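Local coordinates for protein putative N-acetylmuramoyl-L-alanine amidase (Enterococcus phage phiM1EF22, PDB 7D55) that probably binds the enterococcal cell wall as the tetrameric cell binding domain of a phage lysin, a putative N-acetylmuramoyl-L-alanine amidase, at residues Phe59-Gln62 against Lys63-Asn66. Residues are numbered along the deposited sequence; the frame is centred on the assembly and turned at random.
Sequences FYSQ and KEWN
Tyr60 and Trp65 lay their rings together in an offset stack. The six-membered ring of Trp65 sits 4.1 Å, centroid to centroid, from the Tyr60 ring. The planes are only 16° apart. Trp65 CZ2 lies over the middle of the phenol, and Tyr60 CG over the indole. Tyr60 CB adds a CH-pi contact over the five-membered ring of Trp65. In both residues CG stands anti to the carbonyl carbon, which brings the two rings face to face across the turn.

Ser61 organises the backbone between them. Its carbonyl O accepts two bonds. Trp65 N comes nearly straight (3.0 Å to Ser61 O), while Glu64 N approaches from above the carbonyl plane. Ser61 OG accepts from Lys63 N at 3.0 Å, as in an ST turn. The carboxylate of Glu64 folds back to the start of the turn because its chain bends at CB-CG (chi2 86°). Glu64 OE2 takes the N-H of Ser61 at 2.8 Å and lies beside Ser61 OG. A water bridges the same OE2 to Phe59 O. Ser61 N to Glu64 OE2 matches half of a capping box; the other half is missing, and no regular helix follows. One residue further on, Asn66 ND2 donates to Gln62 O at 2.9 Å, with the acceptor in the amide plane. Asn66 OD1 accepts from Asn68 N, which ties the turn to the chain that follows.

The turn leaves strand 59-60, whose Tyr60 pairs by backbone with Leu4 of strand 3-9. Gln62 NE2 reaches Glu6 on that strand. Tyr60 OH bonds Asp47 of the second subunit, so the stack also borders the tetramer interface. Trp65 packs against Tyr5 of strand 3-9 and against Trp71, Tyr72 and Leu75 of helix 71-78, joining that helix to the sheet.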
# COMPACT_ATOMS: atom_id res chain seq x y z
N PHE A 59 15.29 8.97 5.74
CA PHE A 59 14.82 10.17 6.41
C PHE A 59 15.41 11.37 5.69
O PHE A 59 16.61 11.40 5.38
CB PHE A 59 15.27 10.17 7.89
CG PHE A 59 14.99 11.47 8.62
CD1 PHE A 59 13.68 11.82 8.96
CD2 PHE A 59 16.02 12.32 8.99
CE1 PHE A 59 13.41 13.00 9.64
CE2 PHE A 59 15.75 13.51 9.68
CZ PHE A 59 14.45 13.85 10.00
N TYR A 60 14.57 12.36 5.40
CA TYR A 60 15.04 13.59 4.80
C TYR A 60 14.95 14.67 5.87
O TYR A 60 13.85 14.95 6.38
CB TYR A 60 14.19 13.95 3.59
CG TYR A 60 14.34 12.98 2.44
CD1 TYR A 60 13.56 11.84 2.39
CD2 TYR A 60 15.26 13.20 1.42
CE1 TYR A 60 13.68 10.94 1.35
CE2 TYR A 60 15.38 12.32 0.37
CZ TYR A 60 14.59 11.19 0.34
OH TYR A 60 14.70 10.29 -0.70
N SER A 61 16.09 15.23 6.23
CA SER A 61 16.12 16.26 7.25
C SER A 61 15.95 17.62 6.58
O SER A 61 15.91 17.75 5.36
CB SER A 61 17.44 16.21 8.00
OG SER A 61 18.44 16.91 7.28
N GLN A 62 15.89 18.66 7.41
CA GLN A 62 15.79 20.02 6.89
C GLN A 62 17.05 20.50 6.20
O GLN A 62 17.03 21.57 5.58
CB GLN A 62 15.41 21.00 8.00
CG GLN A 62 13.99 20.82 8.51
CD GLN A 62 13.67 21.83 9.59
OE1 GLN A 62 13.85 23.03 9.39
NE2 GLN A 62 13.20 21.36 10.74
N LYS A 63 18.16 19.77 6.30
CA LYS A 63 19.32 20.08 5.48
C LYS A 63 19.02 19.82 4.00
O LYS A 63 19.45 20.59 3.14
CB LYS A 63 20.52 19.27 5.96
CG LYS A 63 21.80 19.51 5.17
CD LYS A 63 22.99 18.81 5.81
CE LYS A 63 24.28 19.13 5.07
NZ LYS A 63 24.17 18.82 3.61
N GLU A 64 18.26 18.77 3.71
CA GLU A 64 17.95 18.33 2.35
C GLU A 64 16.67 18.97 1.81
O GLU A 64 16.63 19.43 0.66
CB GLU A 64 17.78 16.80 2.33
CG GLU A 64 19.05 15.99 2.54
CD GLU A 64 19.37 15.75 4.01
OE1 GLU A 64 20.52 16.03 4.41
OE2 GLU A 64 18.49 15.27 4.75
N TRP A 65 15.60 18.97 2.60
CA TRP A 65 14.29 19.44 2.16
C TRP A 65 13.87 20.57 3.08
O TRP A 65 13.71 20.36 4.28
CB TRP A 65 13.26 18.32 2.25
CG TRP A 65 13.38 17.19 1.27
CD1 TRP A 65 14.39 16.96 0.38
CD2 TRP A 65 12.44 16.14 1.09
NE1 TRP A 65 14.13 15.81 -0.34
CE2 TRP A 65 12.93 15.29 0.08
CE3 TRP A 65 11.22 15.83 1.70
CZ2 TRP A 65 12.24 14.15 -0.34
CZ3 TRP A 65 10.54 14.70 1.29
CH2 TRP A 65 11.05 13.87 0.28
N ASN A 66 13.66 21.76 2.51
CA ASN A 66 13.32 22.93 3.32
C ASN A 66 12.62 23.93 2.41
O ASN A 66 12.31 23.63 1.25
CB ASN A 66 14.58 23.49 3.98
CG ASN A 66 15.68 23.75 2.98
OD1 ASN A 66 15.48 24.49 2.01
ND2 ASN A 66 16.84 23.14 3.19
O HOH W 1 18.96 12.67 6.23